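Local coordinates for glycoside hydrolase family 5 (Aspergillus oryzae, PDB 6LA0), which hydrolyses glycosidic bonds as a secreted fungal rutinosidase of glycoside hydrolase family 5, and probably acts on beta-1,3-glucans too, at residues A[277-282]-A[321-326]; A[311-316]-A[361-366]; A[302-307]-A[342-347]; A[218-223]-A[249-254]. All blocks are in the same frame, centred on the assembly; numbering follows the deposited sequence.

Contact 1 of 4, residues A[277-282]-A[321-326]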
loop_
_atom_site.group_PDB
_atom_site.type_symbol
_atom_site.label_atom_id
_atom_site.label_comp_id
_atom_site.label_asym_id
_atom_site.label_seq_id
_atom_site.Cartn_x
_atom_site.Cartn_y
_atom_site.Cartn_z
ATOM N N ALA A 277 -11.844 3.833 20.529
ATOM C CA ALA A 277 -12.269 2.500 20.952
ATOM C C ALA A 277 -12.204 1.513 19.790
ATOM O O ALA A 277 -11.741 0.378 19.952
ATOM C CB ALA A 277 -13.685 2.557 21.539
ATOM N N ARG A 278 -12.634 1.940 18.600
ATOM C CA ARG A 278 -12.613 1.043 17.445
ATOM C C ARG A 278 -11.191 0.755 16.988
ATOM O O ARG A 278 -10.879 -0.378 16.595
ATOM C CB ARG A 278 -13.418 1.633 16.288
ATOM C CG ARG A 278 -14.207 0.584 15.512
ATOM C CD ARG A 278 -15.263 -0.068 16.410
ATOM N NE ARG A 278 -16.370 0.834 16.720
ATOM C CZ ARG A 278 -17.451 0.998 15.957
ATOM N NH1 ARG A 278 -17.573 0.330 14.814
ATOM N NH2 ARG A 278 -18.412 1.839 16.336
ATOM N N LEU A 279 -10.327 1.775 16.997
ATOM C CA LEU A 279 -8.929 1.573 16.627
ATOM C C LEU A 279 -8.270 0.528 17.516
ATOM O O LEU A 279 -7.519 -0.333 17.030
ATOM C CB LEU A 279 -8.156 2.892 16.711
ATOM C CG LEU A 279 -8.482 3.976 15.675
ATOM C CD1 LEU A 279 -8.057 5.386 16.154
ATOM C CD2 LEU A 279 -7.838 3.640 14.328
ATOM N N TYR A 280 -8.545 0.581 18.828
ATOM C CA TYR A 280 -7.897 -0.350 19.740
ATOM C C TYR A 280 -8.485 -1.748 19.597
ATOM O O TYR A 280 -7.747 -2.740 19.618
ATOM C CB TYR A 280 -8.015 0.149 21.177
ATOM C CG TYR A 280 -7.016 1.230 21.540
ATOM C CD1 TYR A 280 -5.749 0.907 22.005
ATOM C CD2 TYR A 280 -7.345 2.569 21.430
ATOM C CE1 TYR A 280 -4.830 1.899 22.345
ATOM C CE2 TYR A 280 -6.436 3.567 21.765
ATOM C CZ TYR A 280 -5.179 3.225 22.213
ATOM O OH TYR A 280 -4.282 4.220 22.558
ATOM N N ALA A 281 -9.809 -1.844 19.438
ATOM C CA ALA A 281 -10.445 -3.144 19.236
ATOM C C ALA A 281 -9.907 -3.822 17.984
ATOM O O ALA A 281 -9.583 -5.020 18.003
ATOM C CB ALA A 281 -11.961 -2.981 19.139
ATOM N N ASP A 282 -9.808 -3.065 16.884
ATOM C CA ASP A 282 -9.391 -3.637 15.602
ATOM C C ASP A 282 -7.948 -4.117 15.654
ATOM O O ASP A 282 -7.619 -5.191 15.128
ATOM C CB ASP A 282 -9.558 -2.603 14.485
ATOM C CG ASP A 282 -11.009 -2.406 14.074
ATOM O OD1 ASP A 282 -11.843 -3.304 14.335
ATOM O OD2 ASP A 282 -11.323 -1.346 13.498
ATOM N N ASP A 321 -0.702 4.513 18.420
ATOM C CA ASP A 321 -0.554 3.770 19.673
ATOM C C ASP A 321 -1.057 2.336 19.547
ATOM O O ASP A 321 -0.373 1.385 19.944
ATOM C CB ASP A 321 -1.329 4.480 20.783
ATOM C CG ASP A 321 -0.693 5.784 21.211
ATOM O OD1 ASP A 321 0.423 6.090 20.759
ATOM O OD2 ASP A 321 -1.320 6.508 22.020
ATOM N N ALA A 322 -2.268 2.172 19.005
ATOM C CA ALA A 322 -2.902 0.862 18.915
ATOM C C ALA A 322 -2.128 -0.086 18.002
ATOM O O ALA A 322 -1.910 -1.255 18.334
ATOM C CB ALA A 322 -4.332 1.031 18.415
ATOM N N MET A 323 -1.735 0.384 16.826
ATOM C CA MET A 323 -1.080 -0.532 15.902
ATOM C C MET A 323 0.350 -0.837 16.335
ATOM O O MET A 323 0.889 -1.897 15.975
ATOM C CB MET A 323 -1.120 0.034 14.480
ATOM C CG MET A 323 -2.532 0.065 13.854
ATOM S SD MET A 323 -2.857 1.642 13.088
ATOM C CE MET A 323 -4.593 1.490 12.719
ATOM N N TYR A 324 0.980 0.056 17.105
ATOM C CA TYR A 324 2.321 -0.231 17.618
ATOM C C TYR A 324 2.284 -1.191 18.802
ATOM O O TYR A 324 3.218 -1.981 18.995
ATOM C CB TYR A 324 3.014 1.062 18.030
ATOM C CG TYR A 324 4.520 0.991 18.128
ATOM C CD1 TYR A 324 5.312 1.138 16.988
ATOM C CD2 TYR A 324 5.158 0.806 19.354
ATOM C CE1 TYR A 324 6.690 1.095 17.064
ATOM C CE2 TYR A 324 6.547 0.756 19.440
ATOM C CZ TYR A 324 7.304 0.900 18.284
ATOM O OH TYR A 324 8.680 0.861 18.341
ATOM N N LYS A 325 1.221 -1.136 19.594
ATOM C CA LYS A 325 1.121 -1.986 20.773
ATOM C C LYS A 325 0.782 -3.422 20.398
ATOM O O LYS A 325 1.380 -4.366 20.929
ATOM C CB LYS A 325 0.068 -1.410 21.722
ATOM C CG LYS A 325 0.008 -2.083 23.078
ATOM C CD LYS A 325 -0.653 -1.190 24.125
ATOM C CE LYS A 325 -1.610 -0.163 23.504
ATOM N NZ LYS A 325 -2.495 0.455 24.543
ATOM N N TYR A 326 -0.179 -3.622 19.499
ATOM C CA TYR A 326 -0.633 -4.989 19.166
ATOM C C TYR A 326 0.088 -5.585 17.960
ATOM O O TYR A 326 0.009 -6.777 17.784
ATOM C CB TYR A 326 -2.133 -4.984 18.913
ATOM C CG TYR A 326 -2.964 -4.774 20.159
ATOM C CD1 TYR A 326 -3.270 -5.810 21.009
ATOM C CD2 TYR A 326 -3.434 -3.528 20.483
ATOM C CE1 TYR A 326 -4.026 -5.612 22.146
ATOM C CE2 TYR A 326 -4.213 -3.307 21.602
ATOM C CZ TYR A 326 -4.498 -4.353 22.452
ATOM O OH TYR A 326 -5.238 -4.136 23.562
HETATM O O HOH W 1 -2.111 3.107 24.420
HETATM O O HOH W 2 -8.211 -3.337 22.686
#

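Contact 2 of 4, residues A[311-316]-A[361-366]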
loop_
_atom_site.group_PDB
_atom_site.type_symbol
_atom_site.label_atom_id
_atom_site.label_comp_id
_atom_site.label_asym_id
_atom_site.label_seq_id
_atom_site.Cartn_x
_atom_site.Cartn_y
_atom_site.Cartn_z
ATOM N N LEU A 311 -10.704 16.652 16.682
ATOM C CA LEU A 311 -10.234 15.376 17.212
ATOM C C LEU A 311 -9.189 14.696 16.331
ATOM O O LEU A 311 -8.795 13.564 16.636
ATOM C CB LEU A 311 -11.418 14.429 17.444
ATOM C CG LEU A 311 -12.328 14.794 18.626
ATOM C CD1 LEU A 311 -13.534 13.852 18.697
ATOM C CD2 LEU A 311 -11.536 14.778 19.927
ATOM N N ARG A 312 -8.705 15.355 15.268
ATOM C CA ARG A 312 -7.759 14.691 14.375
ATOM C C ARG A 312 -6.464 14.327 15.090
ATOM O O ARG A 312 -5.916 13.233 14.884
ATOM C CB ARG A 312 -7.458 15.570 13.162
ATOM C CG ARG A 312 -8.646 15.727 12.232
ATOM C CD ARG A 312 -8.338 16.687 11.082
ATOM N NE ARG A 312 -8.165 18.066 11.534
ATOM C CZ ARG A 312 -7.815 19.067 10.734
ATOM N NH1 ARG A 312 -7.609 18.838 9.442
ATOM N NH2 ARG A 312 -7.678 20.294 11.222
ATOM N N GLU A 313 -5.943 15.232 15.920
ATOM C CA GLU A 313 -4.677 14.949 16.588
ATOM C C GLU A 313 -4.818 13.765 17.544
ATOM O O GLU A 313 -3.977 12.849 17.557
ATOM C CB GLU A 313 -4.180 16.191 17.327
ATOM C CG GLU A 313 -2.872 15.950 18.061
ATOM C CD GLU A 313 -2.418 17.145 18.861
ATOM O OE1 GLU A 313 -3.293 17.875 19.395
ATOM O OE2 GLU A 313 -1.183 17.339 18.969
ATOM N N ARG A 314 -5.885 13.760 18.349
ATOM C CA ARG A 314 -6.086 12.663 19.291
ATOM C C ARG A 314 -6.232 11.337 18.556
ATOM O O ARG A 314 -5.608 10.330 18.930
ATOM C CB ARG A 314 -7.314 12.945 20.175
ATOM C CG ARG A 314 -7.614 11.833 21.199
ATOM C CD ARG A 314 -9.050 11.866 21.712
ATOM N NE ARG A 314 -10.013 11.330 20.743
ATOM C CZ ARG A 314 -11.309 11.144 20.993
ATOM N NH1 ARG A 314 -11.806 11.407 22.201
ATOM N NH2 ARG A 314 -12.110 10.665 20.047
ATOM N N ASN A 315 -6.990 11.336 17.455
ATOM C CA ASN A 315 -7.329 10.088 16.780
ATOM C C ASN A 315 -6.145 9.504 15.998
ATOM O O ASN A 315 -5.919 8.287 16.042
ATOM C CB ASN A 315 -8.547 10.311 15.876
ATOM C CG ASN A 315 -9.841 10.554 16.666
ATOM O OD1 ASN A 315 -9.952 10.206 17.854
ATOM N ND2 ASN A 315 -10.832 11.138 16.002
ATOM N N VAL A 316 -5.373 10.329 15.277
ATOM C CA VAL A 316 -4.214 9.772 14.573
ATOM C C VAL A 316 -3.200 9.244 15.581
ATOM O O VAL A 316 -2.584 8.189 15.370
ATOM C CB VAL A 316 -3.586 10.797 13.595
ATOM C CG1 VAL A 316 -2.894 11.945 14.328
ATOM C CG2 VAL A 316 -2.573 10.105 12.677
ATOM N N HIS A 361 1.204 20.799 11.620
ATOM C CA HIS A 361 0.531 21.426 12.747
ATOM C C HIS A 361 0.883 20.762 14.072
ATOM O O HIS A 361 0.165 20.930 15.060
ATOM C CB HIS A 361 -0.974 21.459 12.480
ATOM C CG HIS A 361 -1.329 22.333 11.314
ATOM N ND1 HIS A 361 -1.904 23.580 11.456
ATOM C CD2 HIS A 361 -1.110 22.171 9.987
ATOM C CE1 HIS A 361 -2.058 24.130 10.264
ATOM N NE2 HIS A 361 -1.586 23.295 9.355
ATOM N N GLY A 362 1.995 20.026 14.105
ATOM C CA GLY A 362 2.588 19.547 15.337
ATOM C C GLY A 362 1.954 18.328 15.964
ATOM O O GLY A 362 2.164 18.083 17.155
ATOM N N TYR A 363 1.177 17.549 15.207
ATOM C CA TYR A 363 0.524 16.379 15.778
ATOM C C TYR A 363 1.468 15.189 15.957
ATOM O O TYR A 363 1.185 14.310 16.784
ATOM C CB TYR A 363 -0.641 15.922 14.892
ATOM C CG TYR A 363 -1.768 16.909 14.653
ATOM C CD1 TYR A 363 -1.788 18.169 15.255
ATOM C CD2 TYR A 363 -2.827 16.567 13.828
ATOM C CE1 TYR A 363 -2.849 19.060 15.020
ATOM C CE2 TYR A 363 -3.878 17.441 13.595
ATOM C CZ TYR A 363 -3.887 18.682 14.187
ATOM O OH TYR A 363 -4.948 19.537 13.934
ATOM N N ILE A 364 2.564 15.129 15.207
ATOM C CA ILE A 364 3.335 13.897 15.038
ATOM C C ILE A 364 4.705 14.047 15.690
ATOM O O ILE A 364 5.455 14.982 15.378
ATOM C CB ILE A 364 3.497 13.515 13.554
ATOM C CG1 ILE A 364 2.131 13.415 12.856
ATOM C CG2 ILE A 364 4.298 12.206 13.418
ATOM C CD1 ILE A 364 1.087 12.622 13.631
ATOM N N ASP A 365 5.048 13.091 16.553
ATOM C CA ASP A 365 6.418 12.917 17.054
ATOM C C ASP A 365 6.631 11.412 17.211
ATOM O O ASP A 365 6.356 10.834 18.267
ATOM C CB ASP A 365 6.654 13.665 18.360
ATOM C CG ASP A 365 7.962 13.277 19.033
ATOM O OD1 ASP A 365 8.893 12.798 18.346
ATOM O OD2 ASP A 365 8.061 13.450 20.265
ATOM N N LEU A 366 7.119 10.774 16.149
ATOM C CA LEU A 366 7.250 9.324 16.199
ATOM C C LEU A 366 8.418 8.868 17.056
ATOM O O LEU A 366 8.518 7.668 17.334
ATOM C CB LEU A 366 7.386 8.754 14.783
ATOM C CG LEU A 366 6.144 9.029 13.932
ATOM C CD1 LEU A 366 6.339 8.511 12.522
ATOM C CD2 LEU A 366 4.931 8.369 14.579
HETATM O O HOH W 3 -6.845 18.299 15.732
#

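Contact 3 of 4, residues A[302-307]-A[342-347]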
loop_
_atom_site.group_PDB
_atom_site.type_symbol
_atom_site.label_atom_id
_atom_site.label_comp_id
_atom_site.label_asym_id
_atom_site.label_seq_id
_atom_site.Cartn_x
_atom_site.Cartn_y
_atom_site.Cartn_z
ATOM N N GLN A 302 -10.632 8.959 8.659
ATOM C CA GLN A 302 -11.969 9.424 8.291
ATOM C C GLN A 302 -12.998 8.384 8.692
ATOM O O GLN A 302 -12.821 7.193 8.423
ATOM C CB GLN A 302 -12.101 9.704 6.794
ATOM C CG GLN A 302 -13.481 10.268 6.469
ATOM C CD GLN A 302 -13.918 10.093 5.034
ATOM O OE1 GLN A 302 -13.098 10.064 4.101
ATOM N NE2 GLN A 302 -15.229 9.982 4.839
ATOM N N THR A 303 -14.076 8.826 9.343
ATOM C CA THR A 303 -15.156 7.933 9.732
ATOM C C THR A 303 -16.357 8.190 8.834
ATOM O O THR A 303 -16.431 9.208 8.142
ATOM C CB THR A 303 -15.525 8.126 11.209
ATOM O OG1 THR A 303 -15.928 9.487 11.422
ATOM C CG2 THR A 303 -14.316 7.821 12.085
ATOM N N LEU A 304 -17.293 7.244 8.814
ATOM C CA LEU A 304 -18.466 7.456 7.977
ATOM C C LEU A 304 -19.274 8.659 8.457
ATOM O O LEU A 304 -19.721 9.474 7.639
ATOM C CB LEU A 304 -19.333 6.202 7.933
ATOM C CG LEU A 304 -20.631 6.314 7.134
ATOM C CD1 LEU A 304 -20.336 6.663 5.679
ATOM C CD2 LEU A 304 -21.410 5.016 7.228
ATOM N N TYR A 305 -19.432 8.816 9.778
ATOM C CA TYR A 305 -20.281 9.862 10.354
ATOM C C TYR A 305 -19.497 10.842 11.225
ATOM O O TYR A 305 -18.451 10.507 11.788
ATOM C CB TYR A 305 -21.411 9.252 11.196
ATOM C CG TYR A 305 -22.359 8.378 10.418
ATOM C CD1 TYR A 305 -23.128 8.902 9.391
ATOM C CD2 TYR A 305 -22.474 7.020 10.702
ATOM C CE1 TYR A 305 -23.995 8.102 8.673
ATOM C CE2 TYR A 305 -23.342 6.216 9.988
ATOM C CZ TYR A 305 -24.099 6.767 8.979
ATOM O OH TYR A 305 -24.965 5.982 8.257
ATOM N N GLN A 306 -20.011 12.077 11.297
ATOM C CA GLN A 306 -19.614 13.089 12.280
ATOM C C GLN A 306 -18.098 13.265 12.383
ATOM O O GLN A 306 -17.499 13.118 13.448
ATOM C CB GLN A 306 -20.213 12.755 13.647
ATOM C CG GLN A 306 -21.703 12.964 13.693
ATOM C CD GLN A 306 -22.265 12.729 15.070
ATOM O OE1 GLN A 306 -22.218 13.613 15.928
ATOM N NE2 GLN A 306 -22.801 11.532 15.294
ATOM N N ASN A 307 -17.480 13.628 11.258
ATOM C CA ASN A 307 -16.048 13.885 11.268
ATOM C C ASN A 307 -15.740 15.214 11.945
ATOM O O ASN A 307 -16.440 16.209 11.736
ATOM C CB ASN A 307 -15.498 13.895 9.848
ATOM C CG ASN A 307 -15.391 12.505 9.259
ATOM O OD1 ASN A 307 -14.435 11.768 9.532
ATOM N ND2 ASN A 307 -16.384 12.130 8.458
ATOM N N THR A 342 -16.475 15.769 -0.306
ATOM C CA THR A 342 -16.943 16.114 1.029
ATOM C C THR A 342 -17.084 14.850 1.878
ATOM O O THR A 342 -17.198 13.729 1.367
ATOM C CB THR A 342 -18.275 16.868 0.977
ATOM O OG1 THR A 342 -18.518 17.494 2.248
ATOM C CG2 THR A 342 -19.429 15.927 0.665
ATOM N N VAL A 343 -17.045 15.045 3.198
ATOM C CA VAL A 343 -17.291 13.982 4.165
ATOM C C VAL A 343 -18.431 14.430 5.069
ATOM O O VAL A 343 -18.783 15.616 5.127
ATOM C CB VAL A 343 -16.044 13.641 5.006
ATOM C CG1 VAL A 343 -14.831 13.443 4.106
ATOM C CG2 VAL A 343 -15.795 14.732 6.036
ATOM N N ASN A 344 -19.018 13.465 5.775
ATOM C CA ASN A 344 -20.087 13.780 6.717
ATOM C C ASN A 344 -19.494 14.494 7.922
ATOM O O ASN A 344 -18.567 13.979 8.555
ATOM C CB ASN A 344 -20.816 12.513 7.159
ATOM C CG ASN A 344 -21.594 11.864 6.037
ATOM O OD1 ASN A 344 -22.113 12.547 5.148
ATOM N ND2 ASN A 344 -21.664 10.531 6.056
ATOM N N GLY A 345 -20.021 15.671 8.229
ATOM C CA GLY A 345 -19.486 16.497 9.298
ATOM C C GLY A 345 -18.626 17.634 8.757
ATOM O O GLY A 345 -19.022 18.337 7.822
ATOM N N GLN A 346 -17.435 17.795 9.332
ATOM C CA GLN A 346 -16.575 18.935 9.032
ATOM C C GLN A 346 -15.591 18.614 7.904
ATOM O O GLN A 346 -14.817 17.653 7.994
ATOM C CB GLN A 346 -15.839 19.363 10.305
ATOM C CG GLN A 346 -16.810 19.824 11.419
ATOM C CD GLN A 346 -16.146 20.051 12.763
ATOM O OE1 GLN A 346 -14.944 19.854 12.923
ATOM N NE2 GLN A 346 -16.945 20.452 13.756
ATOM N N GLY A 347 -15.619 19.426 6.847
ATOM C CA GLY A 347 -14.530 19.452 5.886
ATOM C C GLY A 347 -14.678 18.485 4.728
ATOM O O GLY A 347 -15.771 18.048 4.356
HETATM O O HOH W 4 -18.144 10.778 5.684
HETATM O O HOH W 5 -16.342 11.159 1.980
#

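Contact 4 of 4, residues A[218-223]-A[249-254]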
loop_
_atom_site.group_PDB
_atom_site.type_symbol
_atom_site.label_atom_id
_atom_site.label_comp_id
_atom_site.label_asym_id
_atom_site.label_seq_id
_atom_site.Cartn_x
_atom_site.Cartn_y
_atom_site.Cartn_z
ATOM N N TYR A 218 0.178 -18.403 -5.720
ATOM C CA TYR A 218 1.057 -17.272 -6.024
ATOM C C TYR A 218 2.006 -16.963 -4.874
ATOM O O TYR A 218 3.213 -16.807 -5.080
ATOM C CB TYR A 218 0.223 -16.031 -6.351
ATOM C CG TYR A 218 1.041 -14.772 -6.653
ATOM C CD1 TYR A 218 1.933 -14.743 -7.726
ATOM C CD2 TYR A 218 0.893 -13.618 -5.889
ATOM C CE1 TYR A 218 2.679 -13.599 -8.022
ATOM C CE2 TYR A 218 1.624 -12.454 -6.185
ATOM C CZ TYR A 218 2.514 -12.459 -7.259
ATOM O OH TYR A 218 3.244 -11.335 -7.545
ATOM N N ILE A 219 1.476 -16.835 -3.649
ATOM C CA ILE A 219 2.337 -16.355 -2.572
ATOM C C ILE A 219 3.393 -17.397 -2.231
ATOM O O ILE A 219 4.510 -17.047 -1.847
ATOM C CB ILE A 219 1.516 -15.918 -1.336
ATOM C CG1 ILE A 219 2.383 -15.100 -0.369
ATOM C CG2 ILE A 219 0.927 -17.098 -0.586
ATOM C CD1 ILE A 219 2.871 -13.770 -0.916
ATOM N N ARG A 220 3.076 -18.686 -2.368
ATOM C CA ARG A 220 4.100 -19.695 -2.114
ATOM C C ARG A 220 5.150 -19.675 -3.223
ATOM O O ARG A 220 6.353 -19.814 -2.964
ATOM C CB ARG A 220 3.455 -21.080 -1.974
ATOM C CG ARG A 220 2.621 -21.265 -0.688
ATOM C CD ARG A 220 2.500 -22.733 -0.264
ATOM N NE ARG A 220 3.768 -23.260 0.247
ATOM C CZ ARG A 220 4.047 -24.559 0.382
ATOM N NH1 ARG A 220 5.236 -24.945 0.843
ATOM N NH2 ARG A 220 3.152 -25.473 0.039
ATOM N N ALA A 221 4.715 -19.474 -4.461
ATOM C CA ALA A 221 5.674 -19.376 -5.555
ATOM C C ALA A 221 6.630 -18.207 -5.339
ATOM O O ALA A 221 7.831 -18.324 -5.607
ATOM C CB ALA A 221 4.930 -19.239 -6.876
ATOM N N VAL A 222 6.115 -17.087 -4.809
ATOM C CA VAL A 222 6.934 -15.902 -4.544
ATOM C C VAL A 222 7.869 -16.133 -3.368
ATOM O O VAL A 222 9.047 -15.759 -3.410
ATOM C CB VAL A 222 6.036 -14.679 -4.291
ATOM C CG1 VAL A 222 6.874 -13.492 -3.805
ATOM C CG2 VAL A 222 5.249 -14.322 -5.539
ATOM N N ILE A 223 7.354 -16.710 -2.279
ATOM C CA ILE A 223 8.208 -17.007 -1.129
ATOM C C ILE A 223 9.407 -17.827 -1.578
ATOM O O ILE A 223 10.555 -17.543 -1.212
ATOM C CB ILE A 223 7.418 -17.737 -0.022
ATOM C CG1 ILE A 223 6.427 -16.812 0.681
ATOM C CG2 ILE A 223 8.357 -18.292 1.049
ATOM C CD1 ILE A 223 5.311 -17.572 1.371
ATOM N N ASN A 249 -1.952 -21.479 8.747
ATOM C CA ASN A 249 -1.718 -22.916 8.764
ATOM C C ASN A 249 -1.612 -23.509 7.370
ATOM O O ASN A 249 -1.434 -24.723 7.243
ATOM C CB ASN A 249 -2.801 -23.625 9.576
ATOM C CG ASN A 249 -2.576 -23.469 11.065
ATOM O OD1 ASN A 249 -3.304 -22.736 11.747
ATOM N ND2 ASN A 249 -1.531 -24.115 11.572
ATOM N N GLN A 250 -1.670 -22.678 6.330
ATOM C CA GLN A 250 -1.404 -23.112 4.966
ATOM C C GLN A 250 0.029 -22.829 4.535
ATOM O O GLN A 250 0.367 -23.059 3.369
ATOM C CB GLN A 250 -2.387 -22.437 3.999
ATOM C CG GLN A 250 -3.812 -22.276 4.561
ATOM C CD GLN A 250 -4.848 -21.979 3.478
ATOM O OE1 GLN A 250 -4.824 -22.582 2.402
ATOM N NE2 GLN A 250 -5.757 -21.044 3.757
ATOM N N LEU A 251 0.883 -22.348 5.443
ATOM C CA LEU A 251 2.232 -21.944 5.078
ATOM C C LEU A 251 3.263 -22.460 6.071
ATOM O O LEU A 251 3.040 -22.389 7.289
ATOM C CB LEU A 251 2.328 -20.413 5.000
ATOM C CG LEU A 251 1.451 -19.768 3.927
ATOM C CD1 LEU A 251 1.030 -18.375 4.364
ATOM C CD2 LEU A 251 2.194 -19.750 2.571
ATOM N N PRO A 252 4.403 -22.962 5.588
ATOM C CA PRO A 252 5.449 -23.437 6.503
ATOM C C PRO A 252 5.934 -22.340 7.442
ATOM O O PRO A 252 6.070 -21.175 7.051
ATOM C CB PRO A 252 6.573 -23.901 5.561
ATOM C CG PRO A 252 5.933 -24.075 4.217
ATOM C CD PRO A 252 4.776 -23.131 4.164
ATOM N N ALA A 253 6.213 -22.741 8.691
ATOM C CA ALA A 253 6.574 -21.789 9.738
ATOM C C ALA A 253 7.827 -20.991 9.396
ATOM O O ALA A 253 7.953 -19.829 9.809
ATOM C CB ALA A 253 6.764 -22.524 11.065
ATOM N N ASP A 254 8.753 -21.574 8.636
ATOM C CA ASP A 254 10.020 -20.905 8.364
ATOM C C ASP A 254 9.970 -19.940 7.181
ATOM O O ASP A 254 11.021 -19.420 6.790
ATOM C CB ASP A 254 11.123 -21.945 8.127
ATOM C CG ASP A 254 11.593 -22.594 9.417
ATOM O OD1 ASP A 254 11.228 -22.090 10.503
ATOM O OD2 ASP A 254 12.328 -23.607 9.341
#

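Contact 1 of 4, residues A[277-282]-A[321-326]
This is a helix-helix contact on the outside of the barrel, where Y280 of helix 275-285 lies against A322 of helix 312-326. The two axes run nearly parallel, 8.7 Å apart at their closest and crossing at -18°. A322 points its methyl at the partner helix: CB sits over one face of the Y280 ring, 4.1 Å from its centroid, in a CH-pi contact displaced toward the rim. The same methyl, CB of A322, lies 3.7 Å from the backbone O of L279. In the TIM barrel of family 5 such neighbouring helices follow successive parallel strands, here 257-265 and 294-303, and pack side by side around them. Deeper in, CD2 of L279 meets CE of M323 at 4.2 Å, and M323 reaches on to T296 and W299 of strand 294-303. At the outer end K325 comes to the edge of the Y280 ring, NZ 3.5 Å from CE1, its chain bent at chi3 (25°). A water joins OH of Y280 to NZ of K325, at 2.7 Å from NZ. The Y280 hydroxyl also lies 3.5 Å from CB of D321, whose carboxylate turns to R368 in a salt bridge.

Contact 2 of 4, residues A[311-316]-A[361-366]
E313, in the first turn of helix 312-326, faces Y363 in the irregular chain that follows helix 355-360, their CA atoms 5.5 Å apart. That helix ends in a Schellman motif with G362, at positive phi, as its C-prime residue, and the chain beyond the turn brings Y363 against the other helix. No hydrogen bond joins the two segments directly. CB of E313 stands almost centrally over one face of the Y363 ring, 3.6 Å from the centroid and 8° off the normal, a close CH-pi contact. With CG anti to the backbone N (chi1 179°), the glutamate chain continues over the CG-CD1 side of the ring. The phenol end runs toward R312, where OH of Y363 is 3.9 Å from NH2, the guanidinium and ring planes being 75° apart. The guanidinium itself is held by the backbone oxygens of F309 and D351. A water links OH of Y363, at 2.9 Å, to the backbone N of E313. One turn further along the helix, CG1 of V316 meets CD1 of I364 at 4.1 Å, their side chains crossing at about a right angle. V316 and I364 both rest on F358 of helix 355-360, and V316 also touches W299 of strand 294-303, so the contact lies where helix 312-326, helix 355-360 and strand 294-303 come together.

Contact 3 of 4, residues A[302-307]-A[342-347]
N307 and N344 carry most of the bonding between the end of strand 294-303 of the TIM barrel and the loop that follows strand 329-332. The backbone O of N344 accepts two N-H groups of one residue: N307 N at 2.9 Å (165° at the hydrogen) and N307 ND2, also at 2.9 Å, which lies in the carbonyl plane. In the other direction Q346 N donates to the backbone O of N307 at 3.0 Å, so that N307 and G345 form a single beta bridge. The N307 amide is used at both ends, since its OD1 takes T303 N on a lone pair while ND2 also donates to T303 O, and this fixes its rotation. N344 in turn donates from ND2 to the backbone O of L304 at 2.7 Å, tilted from the carbonyl plane; CG anti to the carbonyl carbon (chi1 -67°) lays its side chain alongside L304 and Y305, the amide only 12° from the Y305 ring plane. A water gives a hydrogen to the same L304 O and accepts from N344 N, both at 2.8 Å, and, weakly, from NE2 of Q302. A second water bridges NE2 of Q302 to the backbone O of T342. OE1 of Q302 is taken by W353 and Q349, while CG1 of V343 packs 3.6 Å from CD of the same amide. Y305 also touches a bound N-acetylglucosamine. Two backbone bonds and two asparagine amide bonds, with waters beside them, thus fasten the loop to the strand end chiefly by directional polar bonds, with V343 against Q302 and N307 as the apolar part.

Contact 4 of 4, residues A[218-223]-A[249-254]
R220 and L251 slide past each other in opposite directions, the arginine reaching out from helix 209-229 and the leucine reaching back from the loop after helix 244-248. The aliphatic part of the arginine packs on the leucine, CG 3.6 Å from CD2 of L251. That one leucine methyl also meets the two isoleucines of the helix: CD1 of I223 lies at 4.0 Å, the two side chains crossing at a slant, and CG2 of I219 lies at 4.3 Å. CD2 is thus set among three residues of a single helical face, spaced at i, i+1 and i+4. The leucine has CG anti to its carbonyl carbon (chi1 -63°), which sends the isobutyl group back toward the helix although the bond from CA to CB does not itself point at the helix.

Farther out, the R220 chain bends at chi3 (71°) and lays its guanidinium obliquely against P252. NH1 is 3.6 Å from CG of the proline ring and 3.8 Å from CD, while NE stands 4.0 Å from CD. The charged group therefore rests on a hydrocarbon surface, and the two segments share no hydrogen bond. Beside it, CD of R220 approaches the backbone O of Q250 at 4.2 Å. The polar end of Q250 turns back to the O of Y246, and the backbone O of L251 is bound by K291. I219 continues inward to V235 and F237 of strand 235-237, and L251 also touches L216 one turn earlier on the helix. A loop leading into strand 257-265 is here packed against the helix that precedes strand 235-237, as expected of the outer layer of a beta/alpha TIM barrel.

Overall arrangement
Followed from the N terminus, contact 4 comes first: it closes the chain from helix 209-229 through strand 235-237 to the loop before strand 257-265, and it is complete before the others open. The remaining three interlock. Contact 1 opens at helix 275-285, contact 3 at the end of strand 294-303 and contact 2 at the start of helix 312-326; they close in the order 1, 3, 2, so contact 1 crosses both others and contacts 2 and 3 cross each other. Contacts 1 and 2 share helix 312-326 and touch through L279 and N315. Contact 4 lies across the chain's centre from contacts 2 and 3, about 37 and 40 Å away between centres.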